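Local coordinates for beta-galactosidase (Trichoderma reesei, PDB 3OG2), which probably hydrolyses terminal non-reducing beta-D-galactose residues from beta-D-galactosides, as a glycoside hydrolase of family 35, at residues G126-P129 / G130-R134; P144-L147 / H148-N152; T328-G331 / N332-H335; S700-G703 / S704-G707; V835-G838 / P839-G843. All blocks are in the same frame, centred on the assembly; numbering follows the deposited sequence.

Contact 1 (G126-P129 / G130-R134). With NAG (2-acetamido-2-deoxy-beta-D-glucopyranose), chain E.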
loop_
_atom_site.group_PDB
_atom_site.type_symbol
_atom_site.label_atom_id
_atom_site.label_comp_id
_atom_site.label_asym_id
_atom_site.label_seq_id
_atom_site.Cartn_x
_atom_site.Cartn_y
_atom_site.Cartn_z
ATOM N N GLY A 126 7.613 12.403 -5.945
ATOM C CA GLY A 126 8.318 11.186 -5.645
ATOM C C GLY A 126 9.031 11.254 -4.278
ATOM O O GLY A 126 9.984 10.480 -4.066
ATOM N N GLY A 127 8.535 12.082 -3.388
ATOM C CA GLY A 127 9.113 12.256 -2.053
ATOM C C GLY A 127 9.875 13.561 -1.950
ATOM O O GLY A 127 10.117 14.060 -0.833
ATOM N N PHE A 128 10.296 14.154 -3.069
ATOM C CA PHE A 128 11.074 15.378 -2.998
ATOM C C PHE A 128 10.183 16.556 -2.576
ATOM O O PHE A 128 9.165 16.794 -3.245
ATOM C CB PHE A 128 11.654 15.704 -4.394
ATOM C CG PHE A 128 12.823 14.821 -4.808
ATOM C CD1 PHE A 128 13.620 14.163 -3.884
ATOM C CD2 PHE A 128 13.093 14.717 -6.184
ATOM C CE1 PHE A 128 14.734 13.409 -4.315
ATOM C CE2 PHE A 128 14.221 13.988 -6.570
ATOM C CZ PHE A 128 15.051 13.369 -5.654
ATOM N N PRO A 129 10.568 17.320 -1.568
ATOM C CA PRO A 129 9.815 18.536 -1.241
ATOM C C PRO A 129 9.835 19.514 -2.429
ATOM O O PRO A 129 10.801 19.619 -3.215
ATOM C CB PRO A 129 10.583 19.164 -0.084
ATOM C CG PRO A 129 11.345 17.994 0.511
ATOM C CD PRO A 129 11.713 17.126 -0.671
ATOM N N GLY A 130 8.761 20.299 -2.572
ATOM C CA GLY A 130 8.644 21.199 -3.723
ATOM C C GLY A 130 9.745 22.266 -3.768
ATOM O O GLY A 130 9.992 22.819 -4.850
ATOM N N TRP A 131 10.384 22.558 -2.611
ATOM C CA TRP A 131 11.496 23.508 -2.688
ATOM C C TRP A 131 12.701 22.979 -3.450
ATOM O O TRP A 131 13.569 23.804 -3.785
ATOM C CB TRP A 131 11.836 23.978 -1.290
ATOM C CG TRP A 131 11.988 22.998 -0.178
ATOM C CD1 TRP A 131 11.049 22.653 0.720
ATOM C CD2 TRP A 131 13.182 22.289 0.164
ATOM N NE1 TRP A 131 11.530 21.753 1.616
ATOM C CE2 TRP A 131 12.843 21.508 1.310
ATOM C CE3 TRP A 131 14.493 22.223 -0.345
ATOM C CZ2 TRP A 131 13.746 20.659 1.961
ATOM C CZ3 TRP A 131 15.369 21.364 0.326
ATOM C CH2 TRP A 131 14.998 20.606 1.454
ATOM N N LEU A 132 12.739 21.692 -3.812
ATOM C CA LEU A 132 13.803 21.261 -4.735
ATOM C C LEU A 132 13.596 21.826 -6.121
ATOM O O LEU A 132 14.510 21.785 -6.944
ATOM C CB LEU A 132 13.882 19.736 -4.776
ATOM C CG LEU A 132 14.603 19.088 -3.585
ATOM C CD1 LEU A 132 14.804 17.596 -3.909
ATOM C CD2 LEU A 132 15.892 19.663 -3.072
ATOM N N GLN A 133 12.398 22.386 -6.463
ATOM C CA GLN A 133 12.305 23.091 -7.720
ATOM C C GLN A 133 13.226 24.316 -7.764
ATOM O O GLN A 133 13.538 24.752 -8.869
ATOM C CB GLN A 133 10.856 23.550 -7.997
ATOM C CG GLN A 133 9.864 22.394 -8.021
ATOM C CD GLN A 133 8.649 22.656 -8.870
ATOM O OE1 GLN A 133 8.311 23.835 -9.152
ATOM N NE2 GLN A 133 7.915 21.610 -9.298
ATOM N N ARG A 134 13.675 24.801 -6.610
ATOM C CA ARG A 134 14.557 25.938 -6.573
ATOM C C ARG A 134 16.033 25.525 -6.515
ATOM O O ARG A 134 16.919 26.361 -6.345
ATOM C CB ARG A 134 14.242 26.791 -5.343
ATOM C CG ARG A 134 12.782 27.271 -5.394
ATOM C CD ARG A 134 12.568 28.419 -4.420
ATOM N NE ARG A 134 12.971 28.193 -3.026
ATOM C CZ ARG A 134 12.152 27.719 -2.073
ATOM N NH1 ARG A 134 10.879 27.406 -2.366
ATOM N NH2 ARG A 134 12.563 27.568 -0.813
HETATM C C1 NAG E . 18.593 30.199 -5.915
HETATM C C2 NAG E . 18.047 30.386 -4.488
HETATM C C3 NAG E . 19.006 31.096 -3.548
HETATM C C4 NAG E . 20.428 30.504 -3.592
HETATM C C5 NAG E . 20.815 30.321 -5.069
HETATM C C6 NAG E . 22.228 29.737 -5.174
HETATM C C7 NAG E . 15.694 30.481 -3.774
HETATM C C8 NAG E . 14.599 31.500 -3.513
HETATM N N2 NAG E . 16.748 30.991 -4.419
HETATM O O3 NAG E . 18.544 31.096 -2.203
HETATM O O4 NAG E . 21.319 31.418 -2.941
HETATM O O5 NAG E . 19.834 29.492 -5.734
HETATM O O6 NAG E . 22.844 29.938 -6.426
HETATM O O7 NAG E . 15.675 29.443 -3.093
#

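Contact 2 (P144-L147 / H148-N152)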
loop_
_atom_site.group_PDB
_atom_site.type_symbol
_atom_site.label_atom_id
_atom_site.label_comp_id
_atom_site.label_asym_id
_atom_site.label_seq_id
_atom_site.Cartn_x
_atom_site.Cartn_y
_atom_site.Cartn_z
ATOM N N PRO A 144 26.229 19.206 -6.207
ATOM C CA PRO A 144 26.339 19.409 -4.760
ATOM C C PRO A 144 25.161 20.161 -4.185
ATOM O O PRO A 144 24.883 19.969 -2.982
ATOM C CB PRO A 144 27.658 20.158 -4.558
ATOM C CG PRO A 144 27.862 20.818 -5.901
ATOM C CD PRO A 144 27.318 19.865 -6.937
ATOM N N ASP A 145 24.466 20.999 -4.988
ATOM C CA ASP A 145 23.298 21.664 -4.393
ATOM C C ASP A 145 22.181 20.662 -4.104
ATOM O O ASP A 145 21.531 20.744 -3.062
ATOM C CB ASP A 145 22.787 22.813 -5.264
ATOM C CG ASP A 145 22.655 22.464 -6.746
ATOM O OD1 ASP A 145 23.011 21.354 -7.189
ATOM O OD2 ASP A 145 22.159 23.308 -7.529
ATOM N N TYR A 146 22.009 19.648 -4.942
ATOM C CA TYR A 146 21.078 18.547 -4.683
ATOM C C TYR A 146 21.574 17.746 -3.486
ATOM O O TYR A 146 20.836 17.491 -2.515
ATOM C CB TYR A 146 20.882 17.627 -5.926
ATOM C CG TYR A 146 20.117 16.378 -5.454
ATOM C CD1 TYR A 146 18.758 16.495 -5.117
ATOM C CD2 TYR A 146 20.753 15.145 -5.297
ATOM C CE1 TYR A 146 18.052 15.382 -4.681
ATOM C CE2 TYR A 146 20.066 14.054 -4.840
ATOM C CZ TYR A 146 18.711 14.177 -4.529
ATOM O OH TYR A 146 18.048 13.067 -4.054
ATOM N N LEU A 147 22.835 17.283 -3.522
ATOM C CA LEU A 147 23.331 16.404 -2.449
ATOM C C LEU A 147 23.165 17.068 -1.096
ATOM O O LEU A 147 22.656 16.501 -0.125
ATOM C CB LEU A 147 24.841 16.093 -2.596
ATOM C CG LEU A 147 25.168 15.143 -3.758
ATOM C CD1 LEU A 147 26.646 14.834 -3.694
ATOM C CD2 LEU A 147 24.351 13.850 -3.706
ATOM N N HIS A 148 23.606 18.344 -1.037
ATOM C CA HIS A 148 23.589 18.971 0.274
ATOM C C HIS A 148 22.160 19.330 0.668
ATOM O O HIS A 148 21.853 19.369 1.868
ATOM C CB HIS A 148 24.575 20.140 0.261
ATOM C CG HIS A 148 25.984 19.661 0.050
ATOM N ND1 HIS A 148 26.536 18.511 0.567
ATOM C CD2 HIS A 148 26.944 20.296 -0.662
ATOM C CE1 HIS A 148 27.807 18.427 0.169
ATOM N NE2 HIS A 148 28.042 19.482 -0.558
ATOM N N ALA A 149 21.227 19.490 -0.284
ATOM C CA ALA A 149 19.806 19.665 0.055
ATOM C C ALA A 149 19.235 18.429 0.756
ATOM O O ALA A 149 18.267 18.584 1.498
ATOM C CB ALA A 149 18.981 19.970 -1.187
ATOM N N THR A 150 19.824 17.243 0.543
ATOM C CA THR A 150 19.306 16.001 1.160
ATOM C C THR A 150 19.911 15.711 2.530
ATOM O O THR A 150 19.438 14.815 3.252
ATOM C CB THR A 150 19.567 14.767 0.281
ATOM O OG1 THR A 150 20.968 14.449 0.264
ATOM C CG2 THR A 150 19.049 14.911 -1.135
ATOM N N ASP A 151 20.990 16.421 2.877
ATOM C CA ASP A 151 21.780 15.995 4.035
ATOM C C ASP A 151 20.999 16.069 5.332
ATOM O O ASP A 151 21.098 15.151 6.173
ATOM C CB ASP A 151 23.020 16.887 4.229
ATOM C CG ASP A 151 24.129 16.574 3.232
ATOM O OD1 ASP A 151 24.226 15.435 2.725
ATOM O OD2 ASP A 151 24.970 17.481 3.022
ATOM N N ASN A 152 20.272 17.134 5.588
ATOM C CA ASN A 152 19.572 17.279 6.859
ATOM C C ASN A 152 18.518 16.185 6.985
ATOM O O ASN A 152 18.392 15.579 8.069
ATOM C CB ASN A 152 18.926 18.681 6.905
ATOM C CG ASN A 152 18.328 18.960 8.276
ATOM O OD1 ASN A 152 18.935 18.734 9.321
ATOM N ND2 ASN A 152 17.107 19.500 8.291
#

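Contact 3 (T328-G331 / N332-H335)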
loop_
_atom_site.group_PDB
_atom_site.type_symbol
_atom_site.label_atom_id
_atom_site.label_comp_id
_atom_site.label_asym_id
_atom_site.label_seq_id
_atom_site.Cartn_x
_atom_site.Cartn_y
_atom_site.Cartn_z
ATOM N N THR A 328 -4.200 5.704 1.979
ATOM C CA THR A 328 -4.859 6.807 1.309
ATOM C C THR A 328 -3.906 7.962 1.076
ATOM O O THR A 328 -3.110 8.304 1.989
ATOM C CB THR A 328 -6.013 7.312 2.215
ATOM O OG1 THR A 328 -6.876 6.154 2.481
ATOM C CG2 THR A 328 -6.853 8.366 1.542
ATOM N N ASN A 329 -3.993 8.586 -0.099
ATOM C CA ASN A 329 -3.228 9.809 -0.373
ATOM C C ASN A 329 -3.981 11.011 0.213
ATOM O O ASN A 329 -4.455 11.897 -0.570
ATOM C CB ASN A 329 -3.043 9.967 -1.884
ATOM C CG ASN A 329 -2.341 8.796 -2.500
ATOM O OD1 ASN A 329 -1.300 8.348 -1.993
ATOM N ND2 ASN A 329 -2.918 8.233 -3.569
ATOM N N TRP A 330 -4.118 11.056 1.524
ATOM C CA TRP A 330 -4.788 12.184 2.157
ATOM C C TRP A 330 -3.927 13.414 2.058
ATOM O O TRP A 330 -2.712 13.372 1.784
ATOM C CB TRP A 330 -5.117 11.783 3.633
ATOM C CG TRP A 330 -3.838 11.650 4.423
ATOM C CD1 TRP A 330 -3.029 10.560 4.532
ATOM C CD2 TRP A 330 -3.240 12.700 5.203
ATOM N NE1 TRP A 330 -1.963 10.866 5.330
ATOM C CE2 TRP A 330 -2.047 12.172 5.753
ATOM C CE3 TRP A 330 -3.570 14.040 5.468
ATOM C CZ2 TRP A 330 -1.196 12.923 6.568
ATOM C CZ3 TRP A 330 -2.726 14.779 6.279
ATOM C CH2 TRP A 330 -1.582 14.222 6.800
ATOM N N GLY A 331 -4.558 14.579 2.281
ATOM C CA GLY A 331 -3.766 15.816 2.453
ATOM C C GLY A 331 -2.844 16.122 1.283
ATOM O O GLY A 331 -1.732 16.588 1.509
ATOM N N ASN A 332 -3.275 15.903 0.051
ATOM C CA ASN A 332 -2.503 16.225 -1.150
ATOM C C ASN A 332 -1.170 15.492 -1.198
ATOM O O ASN A 332 -0.272 15.934 -1.973
ATOM C CB ASN A 332 -2.266 17.738 -1.255
ATOM C CG ASN A 332 -3.581 18.482 -1.278
ATOM O OD1 ASN A 332 -4.446 18.225 -2.144
ATOM N ND2 ASN A 332 -3.695 19.429 -0.367
ATOM N N LEU A 333 -0.984 14.386 -0.488
ATOM C CA LEU A 333 0.401 13.807 -0.514
ATOM C C LEU A 333 0.662 13.098 -1.815
ATOM O O LEU A 333 1.841 12.796 -2.065
ATOM C CB LEU A 333 0.627 12.928 0.722
ATOM C CG LEU A 333 -0.120 11.601 0.798
ATOM C CD1 LEU A 333 0.627 10.472 0.077
ATOM C CD2 LEU A 333 -0.275 11.169 2.264
ATOM N N GLY A 334 -0.341 12.746 -2.628
ATOM C CA GLY A 334 -0.135 11.975 -3.824
ATOM C C GLY A 334 0.362 12.776 -5.007
ATOM O O GLY A 334 0.273 13.987 -5.075
ATOM N N HIS A 335 0.845 12.021 -6.049
ATOM C CA HIS A 335 1.238 12.689 -7.296
ATOM C C HIS A 335 0.100 12.809 -8.280
ATOM O O HIS A 335 -0.963 12.181 -8.084
ATOM C CB HIS A 335 2.426 11.894 -7.917
ATOM C CG HIS A 335 2.041 10.655 -8.649
ATOM N ND1 HIS A 335 2.789 10.221 -9.736
ATOM C CD2 HIS A 335 1.079 9.728 -8.444
ATOM C CE1 HIS A 335 2.261 9.099 -10.172
ATOM N NE2 HIS A 335 1.215 8.765 -9.426
HETATM O O HOH W 1 -5.691 14.414 -0.846
HETATM O O HOH W 2 -3.064 13.333 -2.695
#

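Contact 4 (S700-G703 / S704-G707)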
loop_
_atom_site.group_PDB
_atom_site.type_symbol
_atom_site.label_atom_id
_atom_site.label_comp_id
_atom_site.label_asym_id
_atom_site.label_seq_id
_atom_site.Cartn_x
_atom_site.Cartn_y
_atom_site.Cartn_z
ATOM N N SER A 700 8.424 35.156 -12.384
ATOM C CA SER A 700 7.997 33.781 -12.142
ATOM C C SER A 700 6.563 33.742 -11.633
ATOM O O SER A 700 6.205 34.470 -10.690
ATOM C CB SER A 700 8.909 33.150 -11.072
ATOM O OG SER A 700 8.400 31.832 -10.847
ATOM N N LEU A 701 5.780 32.850 -12.217
ATOM C CA LEU A 701 4.437 32.520 -11.719
ATOM C C LEU A 701 4.355 31.046 -11.398
ATOM O O LEU A 701 3.314 30.412 -11.572
ATOM C CB LEU A 701 3.395 32.968 -12.756
ATOM C CG LEU A 701 3.431 34.487 -13.018
ATOM C CD1 LEU A 701 2.529 34.808 -14.203
ATOM C CD2 LEU A 701 3.008 35.304 -11.823
ATOM N N TYR A 702 5.475 30.521 -10.900
ATOM C CA TYR A 702 5.575 29.121 -10.471
ATOM C C TYR A 702 5.355 29.066 -8.970
ATOM O O TYR A 702 6.129 29.704 -8.217
ATOM C CB TYR A 702 6.967 28.571 -10.774
ATOM C CG TYR A 702 7.368 28.553 -12.227
ATOM C CD1 TYR A 702 6.477 28.733 -13.291
ATOM C CD2 TYR A 702 8.714 28.323 -12.495
ATOM C CE1 TYR A 702 6.939 28.683 -14.607
ATOM C CE2 TYR A 702 9.166 28.258 -13.831
ATOM C CZ TYR A 702 8.283 28.436 -14.861
ATOM O OH TYR A 702 8.709 28.407 -16.180
ATOM N N GLY A 703 4.363 28.310 -8.477
ATOM C CA GLY A 703 4.105 28.306 -7.052
ATOM C C GLY A 703 5.319 27.987 -6.189
ATOM O O GLY A 703 5.571 28.617 -5.146
ATOM N N SER A 704 6.115 26.981 -6.620
ATOM C CA SER A 704 7.192 26.535 -5.731
ATOM C C SER A 704 8.286 27.580 -5.645
ATOM O O SER A 704 9.068 27.534 -4.658
ATOM C CB SER A 704 7.799 25.204 -6.205
ATOM O OG SER A 704 6.876 24.134 -5.958
ATOM N N ASP A 705 8.377 28.499 -6.593
ATOM C CA ASP A 705 9.392 29.542 -6.499
ATOM C C ASP A 705 9.083 30.474 -5.359
ATOM O O ASP A 705 10.004 31.187 -4.901
ATOM C CB ASP A 705 9.479 30.366 -7.768
ATOM C CG ASP A 705 10.298 29.659 -8.876
ATOM O OD1 ASP A 705 10.864 28.570 -8.635
ATOM O OD2 ASP A 705 10.384 30.251 -9.989
ATOM N N TYR A 706 7.870 30.506 -4.834
ATOM C CA TYR A 706 7.454 31.364 -3.728
ATOM C C TYR A 706 7.104 30.543 -2.489
ATOM O O TYR A 706 6.540 31.081 -1.521
ATOM C CB TYR A 706 6.235 32.180 -4.180
ATOM C CG TYR A 706 6.560 33.090 -5.355
ATOM C CD1 TYR A 706 6.426 32.625 -6.661
ATOM C CD2 TYR A 706 6.978 34.383 -5.137
ATOM C CE1 TYR A 706 6.715 33.445 -7.745
ATOM C CE2 TYR A 706 7.269 35.227 -6.243
ATOM C CZ TYR A 706 7.126 34.761 -7.521
ATOM O OH TYR A 706 7.424 35.610 -8.575
ATOM N N GLY A 707 7.444 29.240 -2.514
ATOM C CA GLY A 707 7.208 28.433 -1.317
ATOM C C GLY A 707 5.888 27.711 -1.265
ATOM O O GLY A 707 5.555 27.169 -0.172
#

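Contact 5 (V835-G838 / P839-G843)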
loop_
_atom_site.group_PDB
_atom_site.type_symbol
_atom_site.label_atom_id
_atom_site.label_comp_id
_atom_site.label_asym_id
_atom_site.label_seq_id
_atom_site.Cartn_x
_atom_site.Cartn_y
_atom_site.Cartn_z
ATOM N N VAL A 835 1.062 22.641 11.871
ATOM C CA VAL A 835 2.173 21.725 12.102
ATOM C C VAL A 835 1.663 20.336 12.385
ATOM O O VAL A 835 2.337 19.365 12.055
ATOM C CB VAL A 835 3.016 22.238 13.267
ATOM C CG1 VAL A 835 4.106 21.232 13.675
ATOM C CG2 VAL A 835 3.605 23.596 12.879
ATOM N N PHE A 836 0.485 20.186 12.981
ATOM C CA PHE A 836 -0.004 18.848 13.298
ATOM C C PHE A 836 -0.337 18.056 12.034
ATOM O O PHE A 836 -0.048 16.862 12.003
ATOM C CB PHE A 836 -1.252 19.006 14.168
ATOM C CG PHE A 836 -1.675 17.679 14.790
ATOM C CD1 PHE A 836 -2.507 16.787 14.111
ATOM C CD2 PHE A 836 -1.237 17.334 16.080
ATOM C CE1 PHE A 836 -2.913 15.593 14.646
ATOM C CE2 PHE A 836 -1.698 16.129 16.613
ATOM C CZ PHE A 836 -2.550 15.248 15.943
ATOM N N ARG A 837 -0.993 18.678 11.070
ATOM C CA ARG A 837 -1.459 17.935 9.878
ATOM C C ARG A 837 -0.449 18.004 8.738
ATOM O O ARG A 837 -0.659 17.284 7.744
ATOM C CB ARG A 837 -2.844 18.434 9.440
ATOM C CG ARG A 837 -3.881 18.265 10.574
ATOM C CD ARG A 837 -5.277 18.574 10.080
ATOM N NE ARG A 837 -6.311 18.483 11.137
ATOM C CZ ARG A 837 -6.442 19.353 12.127
ATOM N NH1 ARG A 837 -5.660 20.406 12.314
ATOM N NH2 ARG A 837 -7.418 19.181 13.010
ATOM N N GLY A 838 0.613 18.780 8.866
ATOM C CA GLY A 838 1.729 18.691 7.947
ATOM C C GLY A 838 1.662 19.685 6.808
ATOM O O GLY A 838 0.712 20.459 6.656
ATOM N N PRO A 839 2.728 19.664 6.006
ATOM C CA PRO A 839 2.974 20.740 5.054
ATOM C C PRO A 839 2.093 20.680 3.801
ATOM O O PRO A 839 2.116 21.669 3.064
ATOM C CB PRO A 839 4.459 20.539 4.638
ATOM C CG PRO A 839 4.734 19.069 4.917
ATOM C CD PRO A 839 3.880 18.707 6.115
ATOM N N LEU A 840 1.409 19.585 3.507
ATOM C CA LEU A 840 0.707 19.441 2.218
ATOM C C LEU A 840 -0.813 19.458 2.397
ATOM O O LEU A 840 -1.523 19.652 1.406
ATOM C CB LEU A 840 1.113 18.141 1.525
ATOM C CG LEU A 840 2.637 17.978 1.338
ATOM C CD1 LEU A 840 2.922 16.707 0.570
ATOM C CD2 LEU A 840 3.221 19.195 0.603
ATOM N N ASN A 841 -1.312 19.321 3.633
ATOM C CA ASN A 841 -2.747 19.137 3.839
ATOM C C ASN A 841 -3.622 20.220 3.237
ATOM O O ASN A 841 -4.669 19.908 2.658
ATOM C CB ASN A 841 -2.982 18.982 5.376
ATOM C CG ASN A 841 -4.439 18.639 5.690
ATOM O OD1 ASN A 841 -4.912 17.578 5.248
ATOM N ND2 ASN A 841 -5.114 19.502 6.434
ATOM N N GLU A 842 -3.193 21.485 3.418
ATOM C CA GLU A 842 -3.950 22.613 2.907
ATOM C C GLU A 842 -3.443 23.143 1.584
ATOM O O GLU A 842 -2.223 23.298 1.440
ATOM C CB GLU A 842 -3.727 23.886 3.727
ATOM C CG GLU A 842 -4.119 23.724 5.110
ATOM C CD GLU A 842 -3.868 24.924 6.023
ATOM O OE1 GLU A 842 -3.494 26.103 5.727
ATOM O OE2 GLU A 842 -4.132 24.563 7.191
ATOM N N GLY A 843 -4.350 23.480 0.699
ATOM C CA GLY A 843 -3.982 24.300 -0.457
ATOM C C GLY A 843 -4.274 25.774 -0.195
ATOM O O GLY A 843 -4.385 26.203 0.983
HETATM O O HOH W 3 0.429 17.383 5.212
HETATM O O HOH W 4 -0.890 22.193 5.308
#

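Contact 1 (G126-P129 / G130-R134)
Pro129 and Leu132 bracket the start of a 3-10 segment in the loop that runs from strand 110-116 of the TIM barrel to helix 144-163. Leu132 N donates to Pro129 O at 2.9 Å, close to straight at 166° and from above the carbonyl plane. Two CH-pi contacts accompany this bond. Pro129 CB lies over one face of the Trp131 indole, 3.5 Å from the centroid of the five-membered ring and shifted toward the rim beside NE1. A chi1 of 47° puts the indole CG between the backbone N and the carbonyl carbon of Trp131, which lays the ring alongside the proline, while NE1 is hydrogen-bonded to Glu83 O. A leucine in place of Trp131 has no indole, so Glu83 O would probably lose this donor and Pro129 CB would pack less closely. Leu132 crosses Phe128 and sets CD1 over one face of the phenyl ring, with CD1 3.5 Å from Phe128 CG. At the far end Arg134 NE donates in the guanidinium plane to the acetamido O7 of NAG at 3.0 Å, and Arg134 NH1 forms a salt bridge with Glu830 OE2. The same i+3 spacing recurs from Gln133 N to Gly130 O and from Arg134 N to Trp131 O, the bond pattern of a 3-10 helix, here in a loop following a barrel strand.

Contact 2 (P144-L147 / H148-N152)
Thr150 leans back on Tyr146 and Leu147, one turn earlier in helix 144-163. Thr150 CB lies 3.6 Å from Leu147 O, and there the side chain forks. A chi1 of 70° tucks the hydroxyl back over the backbone, where Thr150 OG1 donates to Leu147 O at 2.7 Å, only slightly tilted from the carbonyl plane. The methyl branch goes the other way: Thr150 CG2 sits over one face of the Tyr146 phenol, 3.5 Å from Tyr146 CZ and displaced toward the hydroxyl end of the ring. Leu147 O is thus gripped twice by one residue, because Thr150 N also donates to it at 3.0 Å from well above the carbonyl plane. Along the same helix His148 N donates to Pro144 O at 2.8 Å, and the His148 ring packs near the proline, with His148 CD2 4.0 Å from Pro144 CB. His148 ND1 gives its N-H to the syn side of Asp151 OD2 at 3.1 Å, while Asp151 OD1 is hydrogen-bonded to Tyr198 OH and Gln202 NE2 of helix 193-205. The ND1-H...OD2 bond is consistent with an ionised carboxylate, which the donors around it would probably stabilise.

Contact 3 (T328-G331 / N332-H335)
Trp330 and Leu333 share one first torsion, chi1 68° and 70°, each folding CG in over its own main chain, and this brings the two side chains together at about a right angle. Leu333 CD2 comes down over one face of the indole, 3.8 Å from the centroid of the five-membered ring and 3.5 Å from Trp330 NE1, the closest indole atom. The other branch, CD1, reaches Asn329 OD1, whose own polar partner is Arg51 NH2. Trp330 NE1 is hydrogen-bonded to Phe50 O. With alanine in place of Leu333 both methyls go, and the indole face and Asn329 OD1 would probably border a gap. The backbone between them is a type I' beta turn from Trp330 to Leu333, closed by Leu333 N donating to Trp330 O at 3.0 Å and 155°. Both central residues have positive phi; at Gly331 a side chain would run into Trp330 CE3, whereas Asn332 adopts it with a side chain in place, its ND2 hydrogen-bonded to Leu840 O. Two waters fill in behind the turn. Both donate to Asn329 O, one accepting from Asn332 N at 3.0 Å and the other from Gly334 N at 2.8 Å, so a single carbonyl links by water to two amides. Asn329 is also the centre of an inverse gamma turn, whose bond from Trp330 N to Thr328 O is weak. Its side chain lies about 6 Å from that of Glu122, a beta-D-galactose-binding residue, and the backbone of His335 is hydrogen-bonded to that of the same glutamate.

Contact 4 (S700-G703 / S704-G707)
Ser700 is held at both of its oxygens by residues five and six places on, and these bonds form the tight part of the contact. Ser700 OG, anti to the backbone N (chi1 178°), donates to Asp705 OD2 at 2.7 Å on the anti side of the carboxylate, and it also accepts from Tyr702 N at 3.2 Å, which makes an ST turn. Ser700 O takes the hydroxyl of Tyr706, with Tyr706 OH at 2.7 Å; the same hydroxyl is also hydrogen-bonded to Leu685 N. The Tyr706 ring reaches along the loop edge-on, with Tyr702 O near the ring plane at 3.3 Å from Tyr706 CD1. Between these side-chain bonds the backbone turns through a short 3-10 segment: Asp705 N donates to Tyr702 O at 3.0 Å, and Tyr706 N to Gly703 O at 3.0 Å and 154°. The looser side is that of Tyr702, which lies alongside Asp705 with ring and carboxylate planes 51° apart. The nearest approach is Tyr702 CD2 to Asp705 OD2, 3.6 Å, with no hydrogen bond, and the Tyr702 hydroxyl turns elsewhere, to Ala693 O. Tyr706 is the partly exposed member, whereas Ser700, Tyr702 and Asp705 are buried. The loop precedes strand 713-720 of a beta domain, and Tyr702 and Tyr706 also touch strands 803-811 and 820-824. Because Ser688 OG is a second hydrogen-bond partner of Asp705 OD2, the buried carboxylate oxygen is shared by two serine hydroxyls, an environment that would probably stabilise its negative charge.

Contact 5 (V835-G838 / P839-G843)
Asn841 packs back against Arg837 without a direct hydrogen bond between the two. Asn841 CB lies 3.7 Å from Arg837 O, and its amide ND2 passes alongside the aliphatic stem of the arginine, 3.8 Å from Arg837 CD and 3.9 Å from Arg837 CB. The side chains cross at an angle, yet the guanidinium and amide planes are only 24° apart. A chi1 of -174° sets Asn841 CG opposite its own N and brings the amide alongside the arginine stem. The turn itself is bridged by water. One molecule donates to Arg837 O at 2.8 Å and accepts from Leu840 N at 3.0 Å; a second donates to Gly838 O at 2.7 Å and accepts from Glu842 N at 3.1 Å. No direct hydrogen bond joins 835-838 to 839-843; the two waters link them, in the loop joining strand 820-824 to helix 846-850. Gly838 sits at the bend with positive phi, where a side chain would collide with the preceding carbonyl, Arg837 O, and with Pro839 CD. Further out, the polar ends are fixed by other parts of the fold. Asn841 OD1 is hydrogen-bonded to Gln927 N and its ND2 to Gly925 O, so the amide holds backbone groups at the start of strand 926-932. Arg837 runs extended from CG to NE, beside Phe926, before NH1 forms a salt bridge with Asp834 OD2 and NH2 is hydrogen-bonded to Pro994 O and Asn924 O. Glu842 OE2 forms a salt bridge with Arg999 NH2.

Overall arrangement
Contacts 1, 2 and 3 belong to the family 35 barrel domain, and contact 4 to a beta domain beside it. Contact 1 touches contacts 2 and 4, its centre 12 Å from each: Leu132 CD2 packs on Ala149 CB of contact 2 at 3.6 Å, and Arg134 NH1 reaches Ser704 O of contact 4 at 2.9 Å. Contacts 3 and 5 form a second touching pair, joined by Asn332 ND2 to Leu840 O at 2.8 Å. Contact 3 comes nearest the galactose site; in contact 1 the Phe128 side chain is about 8 Å from that of Ile119, while contact 4 lies away from that site.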